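Local coordinates for aq_2013 protein (Aquifex aeolicus, PDB 2P6C) that is of unknown function but belongs to the UPF0047 (YjbQ) family and forms an assembly of three like subunits, at residues A[34-39]-A[103-108]; A[2-7]-A[29-34]; A[17-22]-A[117-122]; A[42-47]-A[129-134]. One frame throughout, in Å; residues are numbered along the deposited sequence.

Contact 1 of 4, residues A[34-39]-A[103-108]; sequences VKEGLC and PITNGK
The carbonyl oxygen of I104 is gripped from several directions: it accepts a hydrogen bond from G37 N (I104 O to G37 N 3.1 Å), draws a CA-H...O contact from E36 CA, and takes a weak bond from K133 NZ of the second subunit. The return bond from I104 N to G37 O measures 2.9 Å and makes this an antiparallel hydrogen-bonded pair, followed by the non-hydrogen-bonded pair L38 and P103. Beyond them the strand of I104 turns back through T105-K108, with N106 and G107 at positive phi as in a type I' turn, and V34-E36 grips that turn. G107 N meets K35 O in the carbonyl plane, on a lone pair, at 3.0 Å and nearly straight (167°). E36 adds a side-chain bond: its chain is bent at chi2 (-66°), which folds the carboxylate back over the turn, and N106 N reaches OE2 at 2.9 Å from above the carboxylate plane. The other oxygen, OE1, forms a salt bridge with K133 of the second subunit, so both carboxylate oxygens are held. On the other side of the strands I104 supplies the apolar centre. Its CD1 sits 4.0 Å from V34 CG1, the two side chains crossing near a right angle, and lies equally close to CB of C39. I134 of strand 128-136 packs against V34, C39 and I104, while V25 and V29 of helix 22-32 close over C39 and I104; strand 99-104 is the outermost strand of this sheet within the chain, beside strand 37-43.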
# COMPACT_ATOMS: atom_id res chain seq x y z
N VAL A 34 0.92 7.79 22.88
CA VAL A 34 1.00 8.75 21.77
C VAL A 34 -0.37 9.45 21.65
O VAL A 34 -1.42 8.83 21.72
CB VAL A 34 1.50 8.09 20.42
CG1 VAL A 34 1.23 9.03 19.25
CG2 VAL A 34 2.99 7.82 20.50
N LYS A 35 -0.32 10.74 21.58
CA LYS A 35 -1.51 11.62 21.34
C LYS A 35 -1.71 11.79 19.88
O LYS A 35 -2.82 11.70 19.36
CB LYS A 35 -1.39 13.07 21.89
CG LYS A 35 -1.81 13.17 23.36
CD LYS A 35 -0.62 13.42 24.29
CE LYS A 35 0.11 14.73 23.97
NZ LYS A 35 1.01 15.07 25.07
N GLU A 36 -0.81 12.14 19.12
CA GLU A 36 -0.88 12.44 17.69
C GLU A 36 0.27 11.70 17.01
O GLU A 36 1.42 11.84 17.43
CB GLU A 36 -0.74 13.95 17.47
CG GLU A 36 -1.76 14.81 18.20
CD GLU A 36 -3.18 14.61 17.71
OE1 GLU A 36 -3.37 14.36 16.50
OE2 GLU A 36 -4.12 14.71 18.54
N GLY A 37 -0.03 10.91 15.99
CA GLY A 37 1.05 10.21 15.31
C GLY A 37 0.63 9.26 14.21
O GLY A 37 -0.47 9.35 13.67
N LEU A 38 1.54 8.37 13.85
CA LEU A 38 1.29 7.39 12.82
C LEU A 38 1.47 6.00 13.40
O LEU A 38 2.29 5.76 14.27
CB LEU A 38 2.30 7.61 11.69
CG LEU A 38 1.95 8.81 10.82
CD1 LEU A 38 2.93 9.01 9.66
CD2 LEU A 38 0.55 8.71 10.20
N CYS A 39 0.68 5.05 12.90
CA CYS A 39 0.71 3.68 13.39
C CYS A 39 0.78 2.69 12.23
O CYS A 39 -0.21 2.47 11.53
CB CYS A 39 -0.53 3.41 14.24
SG CYS A 39 -0.71 1.70 14.82
N PRO A 103 -3.59 6.75 11.24
CA PRO A 103 -3.43 7.95 12.04
C PRO A 103 -3.77 7.70 13.50
O PRO A 103 -4.57 6.84 13.85
CB PRO A 103 -4.41 9.00 11.51
CG PRO A 103 -5.31 8.35 10.46
CD PRO A 103 -4.81 6.83 10.45
N ILE A 104 -3.10 8.46 14.37
CA ILE A 104 -3.50 8.49 15.75
C ILE A 104 -3.91 9.91 16.07
O ILE A 104 -3.12 10.84 15.96
CB ILE A 104 -2.30 8.10 16.62
CG1 ILE A 104 -2.00 6.61 16.48
CG2 ILE A 104 -2.60 8.37 18.11
CD1 ILE A 104 -0.65 6.22 17.10
N THR A 105 -5.16 10.11 16.44
CA THR A 105 -5.70 11.44 16.66
C THR A 105 -6.33 11.52 18.05
O THR A 105 -7.24 10.79 18.40
CB THR A 105 -6.74 11.71 15.56
OG1 THR A 105 -6.14 11.47 14.29
CG2 THR A 105 -7.19 13.17 15.63
N ASN A 106 -5.86 12.45 18.89
CA ASN A 106 -6.37 12.64 20.24
C ASN A 106 -6.27 11.31 21.04
O ASN A 106 -7.17 10.92 21.77
CB ASN A 106 -7.83 13.17 20.16
CG ASN A 106 -7.92 14.64 19.67
OD1 ASN A 106 -7.02 15.45 19.87
ND2 ASN A 106 -9.05 14.94 19.01
N GLY A 107 -5.13 10.64 20.88
CA GLY A 107 -4.86 9.40 21.62
C GLY A 107 -5.73 8.21 21.16
O GLY A 107 -5.98 7.27 21.89
N LYS A 108 -6.18 8.31 19.89
CA LYS A 108 -7.04 7.26 19.36
C LYS A 108 -6.70 6.88 17.93
O LYS A 108 -6.31 7.70 17.11
CB LYS A 108 -8.46 7.79 19.39
CG LYS A 108 -9.04 7.71 20.79
CD LYS A 108 -10.32 8.54 20.93
CE LYS A 108 -10.19 9.92 20.28
NZ LYS A 108 -11.51 10.52 20.14

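Contact 2 of 4, residues A[2-7]-A[29-34]; sequences KAYTKY and VEESEV
Y4 meets the end of helix 22-32 mainly through apolar packing. Its CB rests against CB of S32 at 3.4 Å, and the ring then runs alongside the last helical turn, with E31 C and S32 N both over one face, offset toward the rim. CG stands anti to the backbone N (chi1 -179°), which carries the ring out from the strand and along the helix to E31. Nearer the start of the strand, K2 CB touches V34 CG2 at 3.9 Å, and the aliphatic part of K2 passes the carbonyl oxygens of S32 and E33. The polar links gather on one oxygen: Y4 OH comes to 2.5 Å of E31 OE1, too short to be taken at face value, a weak and doubtful hydrogen bond, and K6 NZ approaches the same OE1 at 3.7 Å, a long salt bridge. Within the helical segment the S32 hydroxyl works both ways, giving a bond to V29 O and accepting one from V34 N (S32 OG to V34 N 3.0 Å), while E33 leaves the helix with positive phi. This is an ST turn closing a helix whose end lies across the face of an antiparallel sheet, here at strand 2-10 and its neighbour 128-136.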
# COMPACT_ATOMS: atom_id res chain seq x y z
N LYS A 2 8.10 10.24 20.73
CA LYS A 2 7.74 8.92 21.28
C LYS A 2 7.66 7.84 20.18
O LYS A 2 7.26 8.07 19.05
CB LYS A 2 6.36 9.02 21.93
CG LYS A 2 6.32 9.77 23.27
CD LYS A 2 4.89 9.81 23.81
CE LYS A 2 4.77 10.43 25.21
NZ LYS A 2 4.72 11.88 25.09
N ALA A 3 8.08 6.62 20.51
CA ALA A 3 8.09 5.48 19.60
C ALA A 3 7.71 4.26 20.44
O ALA A 3 8.11 4.14 21.60
CB ALA A 3 9.46 5.31 18.99
N TYR A 4 6.95 3.36 19.83
CA TYR A 4 6.47 2.20 20.54
C TYR A 4 6.42 1.03 19.56
O TYR A 4 5.92 1.18 18.45
CB TYR A 4 5.08 2.52 21.08
CG TYR A 4 4.48 1.40 21.85
CD1 TYR A 4 4.85 1.18 23.17
CD2 TYR A 4 3.64 0.47 21.22
CE1 TYR A 4 4.42 0.06 23.85
CE2 TYR A 4 3.21 -0.67 21.91
CZ TYR A 4 3.61 -0.87 23.22
OH TYR A 4 3.28 -2.01 23.91
N THR A 5 6.95 -0.12 19.97
CA THR A 5 6.96 -1.29 19.11
C THR A 5 6.33 -2.47 19.81
O THR A 5 6.51 -2.66 21.02
CB THR A 5 8.40 -1.65 18.73
OG1 THR A 5 9.05 -0.49 18.21
CG2 THR A 5 8.41 -2.75 17.69
N LYS A 6 5.56 -3.25 19.06
CA LYS A 6 4.89 -4.44 19.58
C LYS A 6 4.68 -5.43 18.44
O LYS A 6 4.28 -5.04 17.34
CB LYS A 6 3.54 -4.09 20.21
CG LYS A 6 2.78 -5.28 20.80
CD LYS A 6 3.29 -5.65 22.19
CE LYS A 6 2.31 -6.57 22.92
NZ LYS A 6 0.98 -5.91 23.16
N TYR A 7 4.98 -6.70 18.70
CA TYR A 7 4.82 -7.75 17.70
C TYR A 7 3.67 -8.68 18.07
O TYR A 7 3.54 -9.10 19.22
CB TYR A 7 6.10 -8.58 17.56
CG TYR A 7 7.34 -7.78 17.23
CD1 TYR A 7 8.02 -7.07 18.22
CD2 TYR A 7 7.82 -7.71 15.93
CE1 TYR A 7 9.14 -6.31 17.92
CE2 TYR A 7 8.96 -6.96 15.62
CZ TYR A 7 9.61 -6.26 16.62
OH TYR A 7 10.71 -5.50 16.32
N VAL A 29 -1.83 1.24 20.76
CA VAL A 29 -1.90 2.70 20.68
C VAL A 29 -2.04 3.29 22.08
O VAL A 29 -1.46 4.32 22.41
CB VAL A 29 -3.11 3.13 19.83
CG1 VAL A 29 -3.52 4.56 20.18
CG2 VAL A 29 -2.75 3.05 18.36
N GLU A 30 -2.81 2.64 22.93
CA GLU A 30 -2.97 3.11 24.30
C GLU A 30 -1.66 3.06 25.11
O GLU A 30 -1.28 4.00 25.75
CB GLU A 30 -4.08 2.33 25.02
CG GLU A 30 -4.25 2.78 26.48
CD GLU A 30 -5.59 2.36 27.08
OE1 GLU A 30 -6.33 1.59 26.45
OE2 GLU A 30 -5.87 2.81 28.20
N GLU A 31 -0.99 1.87 25.04
CA GLU A 31 0.30 1.59 25.69
C GLU A 31 1.41 2.61 25.28
O GLU A 31 2.42 2.79 25.95
CB GLU A 31 0.71 0.13 25.37
CG GLU A 31 -0.24 -0.93 26.00
CD GLU A 31 0.13 -2.35 25.56
OE1 GLU A 31 0.93 -2.50 24.64
OE2 GLU A 31 -0.37 -3.30 26.16
N SER A 32 1.26 3.15 24.07
CA SER A 32 2.31 4.00 23.48
C SER A 32 2.21 5.40 24.06
O SER A 32 3.16 6.17 24.00
CB SER A 32 2.15 4.09 21.96
OG SER A 32 1.21 5.09 21.62
N GLU A 33 1.04 5.71 24.61
CA GLU A 33 0.75 7.02 25.19
C GLU A 33 0.83 8.14 24.15
O GLU A 33 0.82 9.32 24.47
CB GLU A 33 1.75 7.26 26.32
CG GLU A 33 1.50 6.36 27.53
CD GLU A 33 2.34 6.82 28.70
OE1 GLU A 33 3.53 7.01 28.52
OE2 GLU A 33 1.79 6.97 29.79
N VAL A 34 0.92 7.79 22.88
CA VAL A 34 1.00 8.75 21.77
C VAL A 34 -0.37 9.45 21.65
O VAL A 34 -1.42 8.83 21.72
CB VAL A 34 1.50 8.09 20.42
CG1 VAL A 34 1.23 9.03 19.25
CG2 VAL A 34 2.99 7.82 20.50

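Contact 3 of 4, residues A[17-22]-A[117-122]; sequences ELIRIT and IFYAEF
L18 and F118 belong to the tight part of this strand pair: L18 CG comes within 3.6 Å of F118 CD2, and L18 CD1 spreads over CB of F118 and toward CB of A120. Backbone bonds pair E17 with E121 and I19 with Y119; Y119 N to I19 O measures 2.8 Å. At the far end the packing stays close as strand 17-20 gives way to a helix. I21, the N-cap residue, binds I117 O through its backbone N almost straight (174°), and I117 N in turn reaches T22 OG1 at 2.7 Å. Side chains of I21 and I117 cross there at about a right angle, I21 CG1 to I117 CG2 3.7 Å. R20 marks the solvent side, yet its chi1 of -79°, with CG anti to the carbonyl carbon, still brings R20 CG to 3.4 Å from F118 CE2. The extended chain then runs beside the ring, setting CE2 over the centre of one guanidinium face while NH2 lies at the ring edge, in its plane; with the two planes 66° apart this is no parallel stack. A salt bridge from NH2 to D55 fixes the outer end. The looser part is the opposite face of the sheet, where the ends of E17 and I19 lead away from strand 116-121; there Y119 OH bonds E121 OE1 at 2.8 Å. Strand 17-20 is an outer strand of the three-stranded sheet, with 116-121 in the middle and 48-53 beyond it; helix 57-70 packs H60 and I63 on L18, and F122 extends to helix 87-96.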
# COMPACT_ATOMS: atom_id res chain seq x y z
N GLU A 17 -6.96 -17.71 6.63
CA GLU A 17 -7.87 -17.24 7.66
C GLU A 17 -7.81 -15.73 7.80
O GLU A 17 -6.79 -15.11 7.51
CB GLU A 17 -7.50 -17.90 8.99
CG GLU A 17 -8.64 -18.05 9.97
CD GLU A 17 -8.25 -18.90 11.16
OE1 GLU A 17 -7.50 -19.89 10.96
OE2 GLU A 17 -8.69 -18.61 12.29
N LEU A 18 -8.91 -15.15 8.26
CA LEU A 18 -9.15 -13.74 8.49
C LEU A 18 -9.13 -13.54 9.98
O LEU A 18 -9.99 -14.01 10.71
CB LEU A 18 -10.54 -13.36 7.91
CG LEU A 18 -10.62 -11.93 7.32
CD1 LEU A 18 -9.27 -11.42 6.81
CD2 LEU A 18 -11.58 -11.84 6.14
N ILE A 19 -8.21 -12.79 10.58
CA ILE A 19 -8.21 -12.58 12.03
C ILE A 19 -8.33 -11.11 12.42
O ILE A 19 -7.51 -10.29 12.00
CB ILE A 19 -6.91 -13.09 12.68
CG1 ILE A 19 -6.62 -14.52 12.23
CG2 ILE A 19 -7.03 -13.04 14.20
CD1 ILE A 19 -7.59 -15.53 12.79
N ARG A 20 -9.33 -10.78 13.23
CA ARG A 20 -9.49 -9.41 13.67
C ARG A 20 -8.38 -9.03 14.62
O ARG A 20 -8.07 -9.74 15.57
CB ARG A 20 -10.83 -9.29 14.38
CG ARG A 20 -12.00 -9.20 13.40
CD ARG A 20 -13.32 -8.96 14.12
NE ARG A 20 -14.36 -8.61 13.16
CZ ARG A 20 -14.91 -9.61 12.46
NH1 ARG A 20 -14.56 -10.87 12.70
NH2 ARG A 20 -15.76 -9.33 11.47
N ILE A 21 -7.73 -7.90 14.35
CA ILE A 21 -6.61 -7.46 15.25
C ILE A 21 -6.78 -6.00 15.58
O ILE A 21 -5.90 -5.36 16.13
CB ILE A 21 -5.18 -7.63 14.65
CG1 ILE A 21 -5.11 -6.91 13.30
CG2 ILE A 21 -4.90 -9.13 14.40
CD1 ILE A 21 -3.69 -6.86 12.73
N THR A 22 -7.93 -5.41 15.28
CA THR A 22 -8.14 -4.00 15.61
C THR A 22 -7.94 -3.70 17.10
O THR A 22 -7.25 -2.75 17.45
CB THR A 22 -9.55 -3.54 15.19
OG1 THR A 22 -9.67 -3.65 13.76
CG2 THR A 22 -9.79 -2.10 15.60
N ILE A 117 -9.26 -3.67 11.07
CA ILE A 117 -7.95 -4.17 10.66
C ILE A 117 -7.92 -5.69 10.80
O ILE A 117 -8.29 -6.22 11.85
CB ILE A 117 -6.83 -3.59 11.55
CG1 ILE A 117 -6.91 -2.06 11.57
CG2 ILE A 117 -5.46 -4.04 11.03
CD1 ILE A 117 -5.93 -1.43 12.55
N PHE A 118 -7.48 -6.38 9.76
CA PHE A 118 -7.39 -7.83 9.83
C PHE A 118 -6.01 -8.33 9.50
O PHE A 118 -5.26 -7.68 8.77
CB PHE A 118 -8.34 -8.51 8.83
CG PHE A 118 -9.79 -8.34 9.13
CD1 PHE A 118 -10.47 -7.21 8.71
CD2 PHE A 118 -10.49 -9.36 9.78
CE1 PHE A 118 -11.84 -7.09 8.93
CE2 PHE A 118 -11.85 -9.25 10.00
CZ PHE A 118 -12.54 -8.11 9.58
N TYR A 119 -5.68 -9.50 10.04
CA TYR A 119 -4.46 -10.20 9.67
C TYR A 119 -4.97 -11.25 8.74
O TYR A 119 -5.74 -12.11 9.14
CB TYR A 119 -3.81 -10.89 10.89
CG TYR A 119 -2.66 -11.79 10.48
CD1 TYR A 119 -1.54 -11.25 9.82
CD2 TYR A 119 -2.68 -13.17 10.73
CE1 TYR A 119 -0.48 -12.07 9.43
CE2 TYR A 119 -1.62 -13.98 10.34
CZ TYR A 119 -0.52 -13.43 9.68
OH TYR A 119 0.51 -14.24 9.25
N ALA A 120 -4.62 -11.10 7.47
CA ALA A 120 -5.11 -12.05 6.50
C ALA A 120 -4.04 -13.12 6.21
O ALA A 120 -3.04 -12.87 5.54
CB ALA A 120 -5.53 -11.26 5.26
N GLU A 121 -4.24 -14.31 6.80
CA GLU A 121 -3.32 -15.41 6.68
C GLU A 121 -3.58 -16.16 5.34
O GLU A 121 -4.69 -16.58 5.03
CB GLU A 121 -3.46 -16.30 7.97
CG GLU A 121 -2.56 -17.54 7.91
CD GLU A 121 -1.11 -17.10 7.86
OE1 GLU A 121 -0.54 -16.82 8.91
OE2 GLU A 121 -0.56 -17.04 6.76
N PHE A 122 -2.54 -16.37 4.53
CA PHE A 122 -2.70 -17.08 3.26
C PHE A 122 -1.98 -18.43 3.21
O PHE A 122 -2.17 -19.21 2.28
CB PHE A 122 -2.23 -16.19 2.10
CG PHE A 122 -2.90 -14.85 2.06
CD1 PHE A 122 -4.28 -14.75 2.16
CD2 PHE A 122 -2.15 -13.68 1.93
CE1 PHE A 122 -4.91 -13.51 2.14
CE2 PHE A 122 -2.77 -12.43 1.90
CZ PHE A 122 -4.15 -12.34 2.01

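Contact 4 of 4, residues A[42-47]-A[129-134]; sequences SSMHLT and RVVIKI. With PO4 (phosphate ion), chain C.
Strand 37-43, paired antiparallel with 128-136, runs out here into a loop that holds a phosphate ion. S42 and V131 form a hydrogen-bonded pair, V131 N to S42 O being 2.8 Å, and M44 N extends the pairing to R129 O. In M44, CG stands anti to the carbonyl carbon (chi1 -57°) and the chain continues extended at chi2 (-161°), which brings SD over one face of the R129 guanidinium, offset toward the rim, 3.4 Å from R129 NH2. A water at the edge of that group accepts from R129 NE. H45 is used at both nitrogens. NE2 accepts from R129 N at 3.0 Å, with the donor tilted 25° from the ring plane, while ND1 donates to O2 of the phosphate at 2.9 Å; the strand backbone thus steadies the ring, whose ND1 edge meets the anion. Behind it S43 OG accepts from H45 N (3.1 Å), an ST turn, and has S48 OG as a further partner. T47 completes the near side by donating from OG1 to phosphate O4 at 2.8 Å, and the same hydroxyl also bonds K128 NZ. R126 NH1 binds the anion too. The phosphate probably came from the crystallisation liquor, but a histidine, a threonine and an arginine gathered round it are consistent with a pocket for an anionic group at a strand end.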
# COMPACT_ATOMS: atom_id res chain seq x y z
N SER A 42 2.09 -4.05 9.91
CA SER A 42 2.57 -4.78 8.76
C SER A 42 2.92 -6.23 9.02
O SER A 42 3.46 -6.58 10.07
CB SER A 42 3.82 -4.05 8.24
OG SER A 42 4.29 -4.60 7.03
N SER A 43 2.60 -7.09 8.06
CA SER A 43 3.00 -8.48 8.15
C SER A 43 4.48 -8.60 7.89
O SER A 43 5.02 -7.97 7.01
CB SER A 43 2.26 -9.28 7.08
OG SER A 43 2.82 -10.60 7.05
N MET A 44 5.12 -9.44 8.72
CA MET A 44 6.56 -9.65 8.53
C MET A 44 6.84 -10.82 7.57
O MET A 44 7.98 -11.21 7.38
CB MET A 44 7.19 -9.89 9.89
CG MET A 44 6.92 -8.74 10.87
SD MET A 44 8.06 -8.70 12.27
CE MET A 44 9.52 -8.03 11.45
N HIS A 45 5.78 -11.34 6.96
CA HIS A 45 5.92 -12.46 6.05
C HIS A 45 5.36 -12.14 4.66
O HIS A 45 4.54 -11.24 4.50
CB HIS A 45 5.22 -13.69 6.65
CG HIS A 45 5.71 -14.04 8.02
ND1 HIS A 45 6.66 -15.01 8.24
CD2 HIS A 45 5.49 -13.45 9.22
CE1 HIS A 45 7.01 -15.00 9.52
NE2 HIS A 45 6.32 -14.06 10.13
N LEU A 46 5.79 -12.91 3.67
CA LEU A 46 5.43 -12.75 2.24
C LEU A 46 4.14 -13.54 1.93
O LEU A 46 3.61 -13.56 0.82
CB LEU A 46 6.54 -13.35 1.31
CG LEU A 46 7.85 -12.49 1.17
CD1 LEU A 46 7.68 -11.01 0.85
CD2 LEU A 46 8.74 -12.56 2.41
N THR A 47 3.62 -14.32 2.88
CA THR A 47 2.48 -15.19 2.63
C THR A 47 1.26 -14.84 3.51
O THR A 47 0.37 -15.65 3.73
CB THR A 47 2.95 -16.62 2.91
OG1 THR A 47 3.52 -16.68 4.21
CG2 THR A 47 4.01 -17.03 1.88
N ARG A 129 4.59 -13.41 12.51
CA ARG A 129 4.34 -12.18 13.24
C ARG A 129 3.91 -10.98 12.40
O ARG A 129 4.15 -10.90 11.19
CB ARG A 129 5.59 -11.77 14.04
CG ARG A 129 6.24 -12.84 14.92
CD ARG A 129 7.48 -12.23 15.58
NE ARG A 129 8.45 -11.93 14.53
CZ ARG A 129 9.46 -11.07 14.62
NH1 ARG A 129 9.68 -10.35 15.73
NH2 ARG A 129 10.27 -10.92 13.58
N VAL A 130 3.26 -10.05 13.09
CA VAL A 130 2.83 -8.77 12.57
C VAL A 130 3.50 -7.73 13.45
O VAL A 130 3.54 -7.91 14.67
CB VAL A 130 1.30 -8.62 12.74
CG1 VAL A 130 0.94 -7.14 12.68
CG2 VAL A 130 0.53 -9.39 11.67
N VAL A 131 4.12 -6.70 12.83
CA VAL A 131 4.73 -5.59 13.63
C VAL A 131 3.83 -4.40 13.67
O VAL A 131 3.16 -4.06 12.70
CB VAL A 131 6.16 -5.19 13.13
CG1 VAL A 131 6.16 -4.82 11.65
CG2 VAL A 131 6.66 -4.00 13.92
N ILE A 132 3.75 -3.82 14.89
CA ILE A 132 3.08 -2.54 15.11
C ILE A 132 4.14 -1.53 15.50
O ILE A 132 4.82 -1.67 16.48
CB ILE A 132 2.08 -2.64 16.28
CG1 ILE A 132 0.98 -3.65 15.95
CG2 ILE A 132 1.40 -1.26 16.49
CD1 ILE A 132 0.14 -4.02 17.17
N LYS A 133 4.29 -0.51 14.66
CA LYS A 133 5.27 0.50 14.97
C LYS A 133 4.61 1.87 15.00
O LYS A 133 4.02 2.32 14.02
CB LYS A 133 6.35 0.47 13.89
CG LYS A 133 7.57 1.32 14.26
CD LYS A 133 8.35 0.72 15.44
CE LYS A 133 9.82 1.15 15.43
NZ LYS A 133 10.61 0.22 16.24
N ILE A 134 4.68 2.48 16.20
CA ILE A 134 4.06 3.78 16.43
C ILE A 134 5.09 4.86 16.72
O ILE A 134 6.05 4.65 17.45
CB ILE A 134 3.13 3.65 17.65
CG1 ILE A 134 1.98 2.70 17.29
CG2 ILE A 134 2.54 5.05 17.96
CD1 ILE A 134 1.02 2.28 18.42
P PO4 C . 7.15 -17.39 5.31
O1 PO4 C . 8.34 -18.28 5.19
O2 PO4 C . 6.72 -17.47 6.66
O3 PO4 C . 7.53 -16.13 4.76
O4 PO4 C . 6.03 -17.96 4.40
O HOH W 1 8.19 -13.30 11.96

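How the contacts relate
Contacts 1, 2 and 4 reach the four-stranded antiparallel sheet (order 2-10, 128-136, 37-43, 99-104); contact 3 belongs to the separate three-stranded one. Contacts 1 and 2, centres about 10 Å apart, share V34 and follow in series. Contact 4 lies about 19 Å from contact 1 between centres, yet I134 joins them; K6 O to I132 N ties it to contact 2. Contact 3, about 11 Å from it between centres, meets it where Y119 packs on V130 and F122 N bonds T47 O. Along the chain contact 3 encloses contact 1 and is crossed by contacts 2 and 4. Contacts 2 and 4 touch the third subunit, contact 1 chiefly the second, so the four-stranded sheet carries subunit interfaces.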